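Local coordinates for protein pyruvate kinase (Toxoplasma gondii, PDB 3GG8) that catalyses, as a pyruvate kinase, the final step of glycolysis, in which the phosphoryl group of phosphoenolpyruvate passes to ADP to give pyruvate and ATP, at residues C[150-155]-C[193-198]; C[158-161]-C[166-169]; C[208-213]-C[236-241]; C[214-217]-C[221-224]; C[377-382]-C[428-433]. All blocks are in the same frame, centred on the assembly; numbering follows the deposited sequence. Where two conformers were deposited one is given.

Contact 1. Residues C[150-155]-C[193-198]; sequences QSVKPG and MNLPNV
The hydroxyl of S151, a residue whose CB rests 3.8 Å from V198 CG1, is gripped by two groups outside the contact: the carbonyl oxygen of A147 and the hydroxyl of Y145. With OG occupied there, S151 meets the other segment through its carbon and its own carbonyl. S151 O lies 3.4 Å from V198 CG1, the shortest approach between the two segments, so across this contact the oxygen meets a methyl. The placement follows from chi1 of V198 (172°), which carries CG1 away from the backbone N and leaves CG2 on the N side. That second branch turns to V152, whose CG2 is 4.3 Å from V198 CG2. The same V152 methyl comes 4.4 Å from L195 CG, a similarly loose approach. V152 thus faces two residues that close one type II turn, L195 to V198, in which P196 and N197 fill the middle positions and V198 N donates to L195 O over 3.0 Å. The turn brings L195 and V198 together in front of V152; only 156 Å² is buried in all. Both segments belong to the small B domain that pyruvate kinases insert into their barrel: V152 also packs on I158 of strand 157-160 and on V169 and V172 of strand 165-172, while L195 leans on I158, just beyond edge strand 193-194.

Contact 2. Residues C[158-161]-C[166-169]; sequences ILIA and SVKV
I158 can be traced outward along V167 and then V169. Its CB sits 3.8 Å from V167 CG2. From there CG1 heads toward the next residue on the same face, lying 4.1 Å from V169 CG2, and the terminal CD1 closes on that methyl at 3.8 Å. The chain is extended at chi2 (168°), which is what lets I158 span from one valine to the other, and it lies at a slant across V169. V167 offers CG2 to I158 because this branch stands between its own backbone N and carbonyl carbon, while CG1 is turned from the carbonyl carbon. A second isoleucine, I160, reaches V167 CG2 more distantly with its CD1, at 4.4 Å. The backbone beneath is an antiparallel beta hairpin, strand 157-160 running into strand 165-172. I158 and V167 form a hydrogen-bonded pair: I158 N donates to V167 O over 2.8 Å at 166°, and V167 N returns to I158 O over 2.9 Å, almost straight at 177°. The next pair, L159 with S166, is non-hydrogen-bonded and places its side chains on the other face of the sheet. There L159 CD1 lies 3.9 Å from S166 OG, a van der Waals approach of a methyl to a hydroxyl. Further strands flank the hairpin: L159 pairs by backbone bonds with N194, and V167 packs on T179 of strand 176-181. From a second subunit, R324 packs on S166.

Contact 3. Residues C[208-213]-C[236-241]; sequences KDKHDI and VRYIRG
This is a light side-chain contact between two neighbouring outer helices of the (beta/alpha)8 barrel, 207-217 and 233-243, which lie before and after strand 224-227. The backbones stay well separated, the nearest CA atoms being those of K210 and I239 at 8.5 Å, and just 112 Å² is buried. Two pairs span the gap. On the outer side, the aliphatic part of K210 passes the end of Y238 at about a right angle, with K210 CD 4.0 Å from Y238 OH. Both side chains start anti to the backbone N, and K210 bends at chi3 (109°) beyond the carbon that makes the approach. On the inner side, I213 CD1 meets I239 CG2 at 4.3 Å, a purely apolar approach between two buried side chains. The CB of I213 is directed at helix 233-243, and its extended chain (chi2 160°) carries CD1 out to the meeting point. Beneath the helices, I213 packs on I225 and I239 on A227, both in strand 224-227, while I239 also reaches I252 of strand 251-256; K210 and I213 touch L242 and L243 farther along helix 233-243.

Contact 4. Residues C[214-217]-C[221-224]; sequences LNFG and GCNF
The thiol of C222 meets the ring of F216 at its edge, not over a face. SG lies 5.3 Å from the ring centroid and 80° off the ring normal, which places the sulfur close to the ring plane. Its nearest ring atom is F216 CE2, 4.1 Å away, with CD2 almost as close, so the sulfur sits beside one side of the ring. This is a cysteine sulfur-aromatic contact of the in-plane kind, in which sulfur faces the slightly positive ring hydrogens. F216 reaches the spot because its CG is anti to the backbone N (chi1 -168°), while the SG of C222 is on the backbone N side of its own residue. G217, next to F216 in the chain, offers C222 only backbone: C222 SG is 3.7 Å from G217 CA, and C222 CB is 3.3 Å from G217 O. The same carbonyl takes the one hydrogen bond between the segments, from C222 N over 3.0 Å. The donor approaches in the carbonyl plane, though the N-H is bent at 146°. G221, just before, has positive phi, a conformation that glycine adopts readily. F69 and H74 each form an edge-to-face pair with F216, and H77 and V81 of helix 74-90 pack on it. C222 in turn touches I98 of strand 97-101. Together these features make up an alpha-to-beta loop of the (beta/alpha)8 barrel, where helix 207-217 ends in a wider pi-type turn and the chain reverses into strand 224-227.

Contact 5. Residues C[377-382]-C[428-433]; sequences PALYRA and KYRPMQ
With chi1 at 173° the ring of Y380 swings away from its own backbone N, while the ring of Y429, at chi1 -71°, stays on the N side; these two settings bring the tyrosines together. Their closest atoms are Y380 CD1 and Y429 CD1, 3.6 Å apart, and Y380 CE1 is equally near to that same Y429 carbon. The centroids are 5.5 Å apart and the planes inclined at 55°, so the rings cross at a slant, neither stacked nor edge-to-face. Y429 CB lies in the plane of the Y380 ring at its edge, 3.8 Å from CD1. Alongside, L379 CD1 lies 3.8 Å from R430 CG, again on carbon. R430, which has positive phi just after helix 421-427, bends at chi2 and takes its guanidinium elsewhere, NH1 donating to G340 O. Loop 428-433, which leads from helix 421-427 to strand 435-439, thus packs on helix 376-384, while R430 reaches back to G340. The hydroxyls point to helix 393-407: Y380 OH bonds E403 OE2, and Y429 OH pairs with both R399 NH1 and E395 OE2. The contact is thus apolar where the segments touch, with polar ends satisfied by third parties; the charged groups around Y429 OH would probably polarise it, and its two bonds hold the hydroxyl end of Y429 in place.

In the fold
The five contacts fall into three regions. Contacts 1 and 2 share one sheet of the B domain, with centres 9 Å apart: contact 2 is nested in the loop closed by contact 1, and the two touch through G155 N to V169 O at 2.7 Å, probably a hydrogen bond. Contacts 3 and 4 both use helix 207-217, centres 10 Å apart, probably joined by D212 O and G217 N at 2.9 Å. Contact 5 lies across the chain's centre from contact 3, their centres about 36 Å apart. In pyruvate kinases the active site lies in the cleft between barrel and B domain; contacts 1 and 2 are in the B domain, contacts 3 and 4 on the barrel.

Contact 1. Residues C[150-155]-C[193-198]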
# COMPACT_ATOMS: atom_id res chain seq x y z
N GLN C 150 -40.00 37.12 8.61
CA GLN C 150 -38.90 37.57 7.76
C GLN C 150 -37.73 36.55 7.73
O GLN C 150 -36.64 36.86 7.27
CB GLN C 150 -38.40 38.94 8.24
CG GLN C 150 -39.39 40.11 7.99
CD GLN C 150 -40.45 40.25 9.08
OE1 GLN C 150 -40.15 40.20 10.27
NE2 GLN C 150 -41.71 40.43 8.67
N SER C 151 -37.97 35.35 8.23
CA SER C 151 -36.95 34.31 8.27
C SER C 151 -37.43 33.10 7.48
O SER C 151 -36.69 32.44 6.75
CB SER C 151 -36.65 33.91 9.72
OG SER C 151 -36.29 35.04 10.50
N VAL C 152 -38.72 32.83 7.65
CA VAL C 152 -39.42 31.71 7.07
C VAL C 152 -40.08 32.15 5.75
O VAL C 152 -40.42 33.33 5.58
CB VAL C 152 -40.39 31.13 8.17
CG1 VAL C 152 -41.83 31.25 7.79
CG2 VAL C 152 -39.99 29.73 8.60
N LYS C 153 -40.20 31.22 4.80
CA LYS C 153 -40.85 31.48 3.51
C LYS C 153 -41.82 30.34 3.20
O LYS C 153 -41.68 29.26 3.77
CB LYS C 153 -39.81 31.59 2.37
CG LYS C 153 -38.80 32.74 2.54
CD LYS C 153 -38.02 33.01 1.25
CE LYS C 153 -36.55 33.33 1.54
NZ LYS C 153 -36.33 34.39 2.59
N PRO C 154 -42.81 30.57 2.30
CA PRO C 154 -43.71 29.48 1.89
C PRO C 154 -42.94 28.20 1.53
O PRO C 154 -41.98 28.24 0.76
CB PRO C 154 -44.40 30.05 0.65
CG PRO C 154 -44.43 31.53 0.88
CD PRO C 154 -43.16 31.85 1.64
N GLY C 155 -43.35 27.07 2.08
CA GLY C 155 -42.70 25.80 1.76
C GLY C 155 -41.79 25.33 2.86
O GLY C 155 -41.54 24.12 3.00
N MET C 193 -39.55 25.64 19.62
CA MET C 193 -39.77 25.65 18.18
C MET C 193 -38.45 25.51 17.44
O MET C 193 -37.40 26.00 17.88
CB MET C 193 -40.51 26.93 17.76
CG MET C 193 -41.91 27.04 18.35
SD MET C 193 -42.78 28.57 17.97
CE MET C 193 -42.91 28.49 16.18
N ASN C 194 -38.51 24.81 16.31
CA ASN C 194 -37.37 24.68 15.43
C ASN C 194 -37.69 25.16 14.04
O ASN C 194 -38.83 25.01 13.56
CB ASN C 194 -36.88 23.23 15.42
CG ASN C 194 -36.34 22.79 16.77
OD1 ASN C 194 -37.11 22.47 17.67
ND2 ASN C 194 -35.02 22.79 16.92
N LEU C 195 -36.68 25.73 13.39
CA LEU C 195 -36.82 26.28 12.05
C LEU C 195 -35.86 25.61 11.06
O LEU C 195 -34.86 26.21 10.67
CB LEU C 195 -36.54 27.78 12.11
CG LEU C 195 -37.65 28.82 12.25
CD1 LEU C 195 -38.89 28.37 13.02
CD2 LEU C 195 -37.07 30.14 12.78
N PRO C 196 -36.14 24.35 10.66
CA PRO C 196 -35.28 23.58 9.76
C PRO C 196 -34.84 24.37 8.51
O PRO C 196 -35.68 24.96 7.84
CB PRO C 196 -36.17 22.41 9.33
CG PRO C 196 -37.10 22.21 10.48
CD PRO C 196 -37.33 23.57 11.09
N ASN C 197 -33.53 24.41 8.23
CA ASN C 197 -32.99 25.08 7.03
C ASN C 197 -33.16 26.62 7.05
O ASN C 197 -33.09 27.26 5.99
CB ASN C 197 -33.64 24.47 5.77
CG ASN C 197 -32.67 24.34 4.60
OD1 ASN C 197 -31.45 24.41 4.75
ND2 ASN C 197 -33.24 24.14 3.41
N VAL C 198 -33.37 27.19 8.24
CA VAL C 198 -33.52 28.65 8.39
C VAL C 198 -32.60 29.18 9.49
O VAL C 198 -32.61 28.69 10.62
CB VAL C 198 -35.00 29.06 8.68
CG1 VAL C 198 -35.11 30.54 9.02
CG2 VAL C 198 -35.90 28.74 7.51

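Contact 2. Residues C[158-161]-C[166-169]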
# COMPACT_ATOMS: atom_id res chain seq x y z
N ILE C 158 -41.86 24.31 9.96
CA ILE C 158 -41.63 24.69 11.36
C ILE C 158 -42.04 23.55 12.29
O ILE C 158 -43.17 23.04 12.20
CB ILE C 158 -42.42 25.96 11.78
CG1 ILE C 158 -42.06 27.17 10.93
CG2 ILE C 158 -42.19 26.29 13.26
CD1 ILE C 158 -43.03 28.34 11.14
N LEU C 159 -41.12 23.16 13.17
CA LEU C 159 -41.36 22.14 14.19
C LEU C 159 -41.70 22.76 15.56
O LEU C 159 -41.08 23.75 15.97
CB LEU C 159 -40.16 21.20 14.32
CG LEU C 159 -40.20 19.85 13.60
CD1 LEU C 159 -40.48 20.00 12.13
CD2 LEU C 159 -38.91 19.10 13.81
N ILE C 160 -42.67 22.16 16.24
CA ILE C 160 -43.19 22.66 17.51
C ILE C 160 -43.24 21.55 18.55
O ILE C 160 -43.67 20.43 18.24
CB ILE C 160 -44.60 23.28 17.33
CG1 ILE C 160 -44.55 24.44 16.34
CG2 ILE C 160 -45.16 23.74 18.68
CD1 ILE C 160 -45.89 24.81 15.75
N ALA C 161 -42.80 21.86 19.77
CA ALA C 161 -42.84 20.91 20.91
C ALA C 161 -41.99 19.65 20.69
O ALA C 161 -42.53 18.54 20.55
CB ALA C 161 -44.29 20.53 21.27
N SER C 166 -45.59 19.27 13.26
CA SER C 166 -44.89 19.80 12.11
C SER C 166 -45.88 20.57 11.23
O SER C 166 -46.90 20.02 10.81
CB SER C 166 -44.24 18.67 11.33
OG SER C 166 -43.67 19.17 10.14
N VAL C 167 -45.57 21.84 10.99
CA VAL C 167 -46.37 22.66 10.08
C VAL C 167 -45.54 23.10 8.87
O VAL C 167 -44.34 23.37 8.99
CB VAL C 167 -47.04 23.88 10.80
CG1 VAL C 167 -47.96 23.42 11.94
CG2 VAL C 167 -46.00 24.86 11.33
N LYS C 168 -46.19 23.13 7.70
CA LYS C 168 -45.58 23.70 6.49
C LYS C 168 -46.08 25.14 6.33
O LYS C 168 -47.28 25.39 6.45
CB LYS C 168 -45.94 22.88 5.24
CG LYS C 168 -44.93 22.97 4.08
CD LYS C 168 -45.61 22.97 2.70
CE LYS C 168 -45.84 21.56 2.11
NZ LYS C 168 -44.57 20.90 1.64
N VAL C 169 -45.16 26.07 6.07
CA VAL C 169 -45.52 27.48 5.86
C VAL C 169 -46.23 27.69 4.51
O VAL C 169 -45.71 27.29 3.46
CB VAL C 169 -44.28 28.44 5.97
CG1 VAL C 169 -44.68 29.88 5.70
CG2 VAL C 169 -43.62 28.33 7.34

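Contact 3. Residues C[208-213]-C[236-241]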
# COMPACT_ATOMS: atom_id res chain seq x y z
N LYS C 208 -27.28 37.53 28.89
CA LYS C 208 -27.26 36.50 29.92
C LYS C 208 -26.07 35.56 29.77
O LYS C 208 -25.34 35.32 30.73
CB LYS C 208 -28.55 35.70 29.93
CG LYS C 208 -28.54 34.56 30.96
CD LYS C 208 -29.39 33.39 30.48
CE LYS C 208 -28.85 32.04 30.97
NZ LYS C 208 -28.34 32.03 32.34
N ASP C 209 -25.87 35.04 28.56
CA ASP C 209 -24.72 34.18 28.27
C ASP C 209 -23.39 34.88 28.56
O ASP C 209 -22.50 34.29 29.17
CB ASP C 209 -24.76 33.74 26.82
CG ASP C 209 -26.07 33.05 26.45
OD1 ASP C 209 -26.49 32.12 27.16
OD2 ASP C 209 -26.65 33.45 25.42
N LYS C 210 -23.25 36.12 28.11
CA LYS C 210 -22.08 36.92 28.39
C LYS C 210 -21.81 37.01 29.90
O LYS C 210 -20.67 36.85 30.33
CB LYS C 210 -22.20 38.33 27.75
CG LYS C 210 -21.08 39.29 28.17
CD LYS C 210 -20.82 40.41 27.20
CE LYS C 210 -21.30 41.73 27.75
NZ LYS C 210 -20.55 42.91 27.19
N HIS C 211 -22.85 37.25 30.68
CA HIS C 211 -22.75 37.31 32.15
C HIS C 211 -22.29 35.97 32.74
O HIS C 211 -21.41 35.92 33.63
CB HIS C 211 -24.11 37.74 32.72
CG HIS C 211 -24.18 37.74 34.22
ND1 HIS C 211 -23.42 38.58 35.01
CD2 HIS C 211 -24.96 37.03 35.07
CE1 HIS C 211 -23.71 38.36 36.28
NE2 HIS C 211 -24.65 37.44 36.34
N ASP C 212 -22.85 34.88 32.24
CA ASP C 212 -22.46 33.55 32.66
C ASP C 212 -21.01 33.21 32.32
O ASP C 212 -20.32 32.59 33.11
CB ASP C 212 -23.40 32.52 32.04
CG ASP C 212 -24.84 32.69 32.50
OD1 ASP C 212 -25.07 33.28 33.57
OD2 ASP C 212 -25.74 32.21 31.80
N ILE C 213 -20.54 33.62 31.14
CA ILE C 213 -19.15 33.37 30.76
C ILE C 213 -18.15 34.20 31.59
O ILE C 213 -17.16 33.65 32.11
CB ILE C 213 -18.93 33.63 29.25
CG1 ILE C 213 -19.58 32.50 28.43
CG2 ILE C 213 -17.42 33.77 28.92
CD1 ILE C 213 -19.86 32.87 26.96
N VAL C 236 -17.69 32.09 17.46
CA VAL C 236 -16.51 31.59 18.18
C VAL C 236 -15.48 32.70 18.44
O VAL C 236 -14.96 32.79 19.54
CB VAL C 236 -15.82 30.43 17.43
CG1 VAL C 236 -14.72 29.85 18.30
CG2 VAL C 236 -16.85 29.32 17.00
N ARG C 237 -15.19 33.50 17.41
CA ARG C 237 -14.30 34.66 17.53
C ARG C 237 -14.81 35.64 18.59
O ARG C 237 -14.02 36.26 19.32
CB ARG C 237 -14.12 35.38 16.17
CG ARG C 237 -13.33 34.57 15.15
CD ARG C 237 -12.97 35.34 13.88
NE ARG C 237 -14.03 35.27 12.87
CZ ARG C 237 -14.19 34.27 12.00
NH1 ARG C 237 -13.37 33.23 11.98
NH2 ARG C 237 -15.18 34.32 11.13
N TYR C 238 -16.12 35.75 18.67
CA TYR C 238 -16.77 36.64 19.63
C TYR C 238 -16.54 36.19 21.06
O TYR C 238 -16.16 37.00 21.91
CB TYR C 238 -18.27 36.78 19.32
CG TYR C 238 -18.97 37.64 20.34
CD1 TYR C 238 -18.64 38.98 20.48
CD2 TYR C 238 -19.94 37.10 21.18
CE1 TYR C 238 -19.27 39.78 21.44
CE2 TYR C 238 -20.57 37.88 22.13
CZ TYR C 238 -20.23 39.21 22.26
OH TYR C 238 -20.86 39.98 23.22
N ILE C 239 -16.73 34.89 21.33
CA ILE C 239 -16.44 34.34 22.65
C ILE C 239 -14.95 34.48 23.04
O ILE C 239 -14.63 34.85 24.18
CB ILE C 239 -16.88 32.88 22.81
CG1 ILE C 239 -18.38 32.75 22.52
CG2 ILE C 239 -16.55 32.39 24.23
CD1 ILE C 239 -18.79 31.42 21.98
N ARG C 240 -14.05 34.21 22.09
CA ARG C 240 -12.62 34.33 22.34
C ARG C 240 -12.20 35.74 22.74
O ARG C 240 -11.38 35.92 23.64
CB ARG C 240 -11.80 33.84 21.14
CG ARG C 240 -10.31 33.83 21.40
CD ARG C 240 -9.59 32.94 20.42
NE ARG C 240 -9.83 31.52 20.67
CZ ARG C 240 -10.46 30.71 19.83
NH1 ARG C 240 -10.62 29.43 20.14
NH2 ARG C 240 -10.91 31.17 18.67
N GLY C 241 -12.76 36.75 22.08
CA GLY C 241 -12.46 38.14 22.42
C GLY C 241 -13.09 38.53 23.75
O GLY C 241 -12.52 39.31 24.52

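Contact 4. Residues C[214-217]-C[221-224]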
# COMPACT_ATOMS: atom_id res chain seq x y z
N LEU C 214 -18.43 35.49 31.74
CA LEU C 214 -17.48 36.40 32.37
C LEU C 214 -17.56 36.37 33.89
O LEU C 214 -16.53 36.37 34.56
CB LEU C 214 -17.70 37.84 31.88
CG LEU C 214 -17.54 38.23 30.40
CD1 LEU C 214 -17.92 39.71 30.21
CD2 LEU C 214 -16.11 37.99 29.88
N ASN C 215 -18.78 36.34 34.44
CA ASN C 215 -18.96 36.46 35.88
C ASN C 215 -19.15 35.14 36.62
O ASN C 215 -19.15 35.12 37.86
CB ASN C 215 -20.03 37.50 36.20
CG ASN C 215 -19.67 38.87 35.64
OD1 ASN C 215 -20.47 39.53 34.98
ND2 ASN C 215 -18.44 39.28 35.86
N PHE C 216 -19.24 34.04 35.88
CA PHE C 216 -19.16 32.73 36.49
C PHE C 216 -17.99 31.93 35.90
O PHE C 216 -17.05 31.60 36.62
CB PHE C 216 -20.48 31.97 36.35
CG PHE C 216 -20.54 30.72 37.21
CD1 PHE C 216 -21.19 30.75 38.45
CD2 PHE C 216 -19.94 29.54 36.79
CE1 PHE C 216 -21.24 29.61 39.25
CE2 PHE C 216 -19.98 28.39 37.58
CZ PHE C 216 -20.63 28.42 38.82
N GLY C 217 -18.08 31.62 34.59
CA GLY C 217 -17.11 30.76 33.90
C GLY C 217 -15.65 31.05 34.26
O GLY C 217 -14.91 30.15 34.65
N GLY C 221 -13.46 28.90 37.81
CA GLY C 221 -12.54 27.88 37.33
C GLY C 221 -13.10 26.93 36.29
O GLY C 221 -12.69 25.76 36.23
N CYS C 222 -14.02 27.40 35.46
CA CYS C 222 -14.47 26.55 34.35
C CYS C 222 -13.33 26.46 33.32
O CYS C 222 -12.64 27.45 33.08
CB CYS C 222 -15.74 27.12 33.71
SG CYS C 222 -17.13 27.14 34.84
N ASN C 223 -13.12 25.27 32.78
CA ASN C 223 -12.03 25.05 31.83
C ASN C 223 -12.49 25.12 30.39
O ASN C 223 -11.70 25.38 29.49
CB ASN C 223 -11.32 23.71 32.09
CG ASN C 223 -11.06 23.47 33.56
OD1 ASN C 223 -11.76 22.68 34.20
ND2 ASN C 223 -10.07 24.17 34.12
N PHE C 224 -13.78 24.87 30.18
CA PHE C 224 -14.38 24.93 28.86
C PHE C 224 -15.67 25.73 28.88
O PHE C 224 -16.40 25.72 29.88
CB PHE C 224 -14.73 23.53 28.34
CG PHE C 224 -13.56 22.61 28.12
CD1 PHE C 224 -12.94 22.54 26.86
CD2 PHE C 224 -13.11 21.76 29.13
CE1 PHE C 224 -11.86 21.67 26.62
CE2 PHE C 224 -12.03 20.88 28.91
CZ PHE C 224 -11.42 20.84 27.64

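Contact 5. Residues C[377-382]-C[428-433]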
# COMPACT_ATOMS: atom_id res chain seq x y z
N PRO C 377 -3.91 -0.39 13.86
CA PRO C 377 -3.07 -0.24 12.66
C PRO C 377 -3.79 0.43 11.47
O PRO C 377 -3.18 1.25 10.78
CB PRO C 377 -2.70 -1.68 12.31
CG PRO C 377 -2.80 -2.42 13.59
CD PRO C 377 -3.97 -1.80 14.30
N ALA C 378 -5.06 0.09 11.26
CA ALA C 378 -5.84 0.64 10.14
C ALA C 378 -6.40 2.04 10.42
O ALA C 378 -6.79 2.75 9.50
CB ALA C 378 -6.96 -0.32 9.74
N LEU C 379 -6.44 2.43 11.69
CA LEU C 379 -6.80 3.80 12.04
C LEU C 379 -5.58 4.71 11.89
O LEU C 379 -5.69 5.82 11.37
CB LEU C 379 -7.35 3.86 13.47
CG LEU C 379 -8.66 4.63 13.68
CD1 LEU C 379 -9.09 4.50 15.15
CD2 LEU C 379 -8.58 6.11 13.26
N TYR C 380 -4.43 4.21 12.34
CA TYR C 380 -3.17 4.94 12.20
C TYR C 380 -2.84 5.25 10.73
O TYR C 380 -2.47 6.38 10.41
CB TYR C 380 -2.01 4.19 12.87
CG TYR C 380 -0.69 4.85 12.58
CD1 TYR C 380 -0.29 5.99 13.27
CD2 TYR C 380 0.15 4.36 11.57
CE1 TYR C 380 0.92 6.61 12.99
CE2 TYR C 380 1.36 4.98 11.29
CZ TYR C 380 1.73 6.11 12.01
OH TYR C 380 2.92 6.73 11.74
N ARG C 381 -2.96 4.25 9.86
CA ARG C 381 -2.67 4.41 8.44
C ARG C 381 -3.74 5.24 7.72
O ARG C 381 -3.46 5.87 6.70
CB ARG C 381 -2.47 3.06 7.75
N ALA C 382 -4.96 5.24 8.26
CA ALA C 382 -6.05 6.09 7.75
C ALA C 382 -5.79 7.58 8.01
O ALA C 382 -6.14 8.42 7.19
CB ALA C 382 -7.38 5.68 8.36
N LYS C 428 -4.28 11.81 18.55
CA LYS C 428 -4.77 11.89 17.16
C LYS C 428 -4.51 10.60 16.36
O LYS C 428 -5.31 10.21 15.51
CB LYS C 428 -4.08 13.08 16.48
CG LYS C 428 -4.56 13.43 15.10
CD LYS C 428 -3.74 14.59 14.56
CE LYS C 428 -3.79 14.63 13.04
NZ LYS C 428 -3.51 15.99 12.50
N TYR C 429 -3.40 9.93 16.66
CA TYR C 429 -3.02 8.70 15.94
C TYR C 429 -3.58 7.43 16.56
O TYR C 429 -3.29 6.35 16.08
CB TYR C 429 -1.51 8.65 15.68
CG TYR C 429 -1.15 9.66 14.63
CD1 TYR C 429 -1.37 9.38 13.28
CD2 TYR C 429 -0.70 10.93 14.98
CE1 TYR C 429 -1.10 10.32 12.30
CE2 TYR C 429 -0.43 11.88 14.00
CZ TYR C 429 -0.64 11.57 12.67
OH TYR C 429 -0.39 12.48 11.67
N ARG C 430 -4.40 7.58 17.60
CA ARG C 430 -5.08 6.47 18.28
C ARG C 430 -4.13 5.28 18.51
O ARG C 430 -4.29 4.22 17.91
CB ARG C 430 -6.34 6.02 17.49
CG ARG C 430 -7.49 7.06 17.38
CD ARG C 430 -8.22 7.28 18.71
NE ARG C 430 -9.35 8.21 18.62
CZ ARG C 430 -9.31 9.49 18.98
NH1 ARG C 430 -10.41 10.25 18.88
NH2 ARG C 430 -8.19 10.02 19.45
N PRO C 431 -3.10 5.48 19.37
CA PRO C 431 -2.21 4.34 19.63
C PRO C 431 -2.92 3.33 20.53
O PRO C 431 -3.74 3.71 21.38
CB PRO C 431 -1.04 4.98 20.38
CG PRO C 431 -1.65 6.17 21.06
CD PRO C 431 -2.70 6.68 20.13
N MET C 432 -2.61 2.06 20.32
CA MET C 432 -3.09 0.98 21.16
C MET C 432 -2.56 1.13 22.58
O MET C 432 -3.21 0.70 23.53
CB MET C 432 -2.65 -0.36 20.56
CG MET C 432 -2.94 -1.57 21.43
SD MET C 432 -3.45 -2.98 20.45
CE MET C 432 -1.90 -3.42 19.65
N GLN C 433 -1.38 1.72 22.73
CA GLN C 433 -0.79 1.94 24.05
C GLN C 433 -1.46 3.13 24.74
O GLN C 433 -1.80 4.12 24.07
CB GLN C 433 0.72 2.23 23.96
CG GLN C 433 1.58 1.11 23.37
CD GLN C 433 1.44 0.98 21.86
OE1 GLN C 433 1.18 1.96 21.16
NE2 GLN C 433 1.60 -0.25 21.35